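Adherence and virulence protein A (Streptococcus pneumoniae, PDB 6PON) acts as a pneumococcal adherence and virulence factor that probably binds host fibronectin. Local coordinates at residues Gln25-Pro30 with Thr74-Leu79. Numbering follows the deposited sequence.
Sequences QKINQP and TFIMVL
I76 brings helix 74-79 to within 6.7 Å, CA to CA, of N28 in strand 25-28, the two axes running nearly antiparallel (157°) and 8.6 Å apart at closest approach. I76, I27 and Q29 carry most of the contact. I27 CG2 lies 4.2 Å from I76 CD1 and, about one turn on, 4.4 Å from L79 CB. The same CD1 methyl lies 3.4 Å from Q29 CB, while the I76 CG2 branch meets the backbone O of I27 at 3.8 Å. Q29 is fully stretched, CG anti to its N (chi1 -180°), which lays its amide alongside the CG1 branch of I76, near the helix's first turn. OE1 sits 3.3 Å from I76 CG1 and 3.7 Å from F75 CD2, the amide plane turned 67° from the F75 ring. Hydrogen bonds to E32 O through NE2 and to S73 OG through OE1 fix the amide's rotation; S73 OG also hydrogen-bonds I76 N. No hydrogen bond links the segments, but R80 NE, just after 74-79, hydrogen-bonds I27 O. Helix 74-83 packs against edge strand 23-28 of the four-stranded antiparallel sheet, with F75 and L79 also touching strand 139-142 of the five-stranded sheet.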
loop_
_atom_site.group_PDB
_atom_site.type_symbol
_atom_site.label_atom_id
_atom_site.label_comp_id
_atom_site.label_asym_id
_atom_site.label_seq_id
_atom_site.Cartn_x
_atom_site.Cartn_y
_atom_site.Cartn_z
ATOM N N GLN B 25 29.446 -33.326 -18.978
ATOM C CA GLN B 25 30.685 -33.885 -19.487
ATOM C C GLN B 25 31.623 -34.384 -18.407
ATOM O O GLN B 25 32.497 -35.203 -18.705
ATOM C CB GLN B 25 31.431 -32.839 -20.332
ATOM C CG GLN B 25 30.907 -32.667 -21.751
ATOM C CD GLN B 25 31.565 -31.503 -22.470
ATOM O OE1 GLN B 25 32.008 -30.543 -21.840
ATOM N NE2 GLN B 25 31.625 -31.576 -23.789
ATOM N N LYS B 26 31.484 -33.914 -17.173
ATOM C CA LYS B 26 32.423 -34.297 -16.131
ATOM C C LYS B 26 31.726 -34.158 -14.784
ATOM O O LYS B 26 30.892 -33.269 -14.598
ATOM C CB LYS B 26 33.699 -33.449 -16.208
ATOM C CG LYS B 26 34.898 -34.100 -15.579
ATOM C CD LYS B 26 36.130 -33.188 -15.585
ATOM C CE LYS B 26 37.261 -33.781 -14.703
ATOM N NZ LYS B 26 38.527 -32.973 -14.737
ATOM N N ILE B 27 32.042 -35.062 -13.859
ATOM C CA ILE B 27 31.351 -35.144 -12.581
ATOM C C ILE B 27 32.396 -35.426 -11.510
ATOM O O ILE B 27 33.060 -36.469 -11.547
ATOM C CB ILE B 27 30.262 -36.239 -12.592
ATOM C CG1 ILE B 27 29.134 -35.900 -13.566
ATOM C CG2 ILE B 27 29.673 -36.453 -11.224
ATOM C CD1 ILE B 27 28.930 -36.971 -14.643
ATOM N N ASN B 28 32.546 -34.507 -10.555
ATOM C CA ASN B 28 33.507 -34.659 -9.467
ATOM C C ASN B 28 32.906 -34.192 -8.146
ATOM O O ASN B 28 31.924 -33.441 -8.109
ATOM C CB ASN B 28 34.792 -33.877 -9.725
ATOM C CG ASN B 28 35.484 -34.313 -10.988
ATOM O OD1 ASN B 28 35.164 -33.829 -12.071
ATOM N ND2 ASN B 28 36.428 -35.250 -10.865
ATOM N N GLN B 29 33.542 -34.648 -7.059
ATOM C CA GLN B 29 33.203 -34.341 -5.672
ATOM C C GLN B 29 34.431 -33.706 -5.014
ATOM O O GLN B 29 35.172 -34.382 -4.283
ATOM C CB GLN B 29 32.777 -35.615 -4.942
ATOM C CG GLN B 29 32.386 -35.493 -3.482
ATOM C CD GLN B 29 31.925 -36.830 -2.896
ATOM O OE1 GLN B 29 32.038 -37.873 -3.552
ATOM N NE2 GLN B 29 31.397 -36.804 -1.665
ATOM N N PRO B 30 34.690 -32.412 -5.260
ATOM C CA PRO B 30 35.902 -31.797 -4.675
ATOM C C PRO B 30 35.908 -31.794 -3.158
ATOM O O PRO B 30 36.951 -32.058 -2.552
ATOM C CB PRO B 30 35.912 -30.372 -5.257
ATOM C CG PRO B 30 34.592 -30.165 -5.876
ATOM C CD PRO B 30 33.974 -31.502 -6.174
ATOM N N THR B 74 32.493 -44.024 -4.031
ATOM C CA THR B 74 31.334 -44.804 -4.452
ATOM C C THR B 74 30.212 -43.889 -4.946
ATOM O O THR B 74 29.589 -44.154 -5.981
ATOM C CB THR B 74 30.850 -45.687 -3.290
ATOM O OG1 THR B 74 31.856 -46.647 -2.953
ATOM C CG2 THR B 74 29.565 -46.433 -3.652
ATOM N N PHE B 75 29.956 -42.793 -4.219
ATOM C CA PHE B 75 28.904 -41.862 -4.612
ATOM C C PHE B 75 29.092 -41.393 -6.043
ATOM O O PHE B 75 28.134 -41.348 -6.819
ATOM C CB PHE B 75 28.891 -40.669 -3.655
ATOM C CG PHE B 75 28.004 -39.510 -4.094
ATOM C CD1 PHE B 75 26.618 -39.559 -3.913
ATOM C CD2 PHE B 75 28.562 -38.356 -4.625
ATOM C CE1 PHE B 75 25.811 -38.498 -4.271
ATOM C CE2 PHE B 75 27.764 -37.293 -4.990
ATOM C CZ PHE B 75 26.371 -37.363 -4.810
ATOM N N ILE B 76 30.330 -41.070 -6.418
ATOM C CA ILE B 76 30.574 -40.428 -7.702
ATOM C C ILE B 76 30.438 -41.422 -8.843
ATOM O O ILE B 76 29.882 -41.096 -9.904
ATOM C CB ILE B 76 31.952 -39.752 -7.698
ATOM C CG1 ILE B 76 31.919 -38.526 -6.785
ATOM C CG2 ILE B 76 32.333 -39.329 -9.116
ATOM C CD1 ILE B 76 31.125 -37.385 -7.376
ATOM N N MET B 77 30.942 -42.646 -8.652
ATOM C CA MET B 77 30.853 -43.653 -9.707
ATOM C C MET B 77 29.406 -43.989 -10.027
ATOM O O MET B 77 29.067 -44.227 -11.191
ATOM C CB MET B 77 31.604 -44.929 -9.305
ATOM C CG MET B 77 32.968 -44.684 -8.685
ATOM S SD MET B 77 33.865 -46.190 -8.257
ATOM C CE MET B 77 34.869 -46.197 -9.710
ATOM N N VAL B 78 28.543 -44.039 -9.007
ATOM C CA VAL B 78 27.113 -44.229 -9.259
ATOM C C VAL B 78 26.541 -43.036 -10.023
ATOM O O VAL B 78 25.755 -43.205 -10.959
ATOM C CB VAL B 78 26.346 -44.483 -7.944
ATOM C CG1 VAL B 78 24.841 -44.642 -8.210
ATOM C CG2 VAL B 78 26.874 -45.719 -7.251
ATOM N N LEU B 79 26.940 -41.815 -9.665
ATOM C CA LEU B 79 26.435 -40.669 -10.419
ATOM C C LEU B 79 26.968 -40.673 -11.844
ATOM O O LEU B 79 26.243 -40.330 -12.788
ATOM C CB LEU B 79 26.781 -39.348 -9.712
ATOM C CG LEU B 79 25.623 -38.798 -8.857
ATOM C CD1 LEU B 79 25.251 -39.761 -7.736
ATOM C CD2 LEU B 79 25.899 -37.396 -8.301
#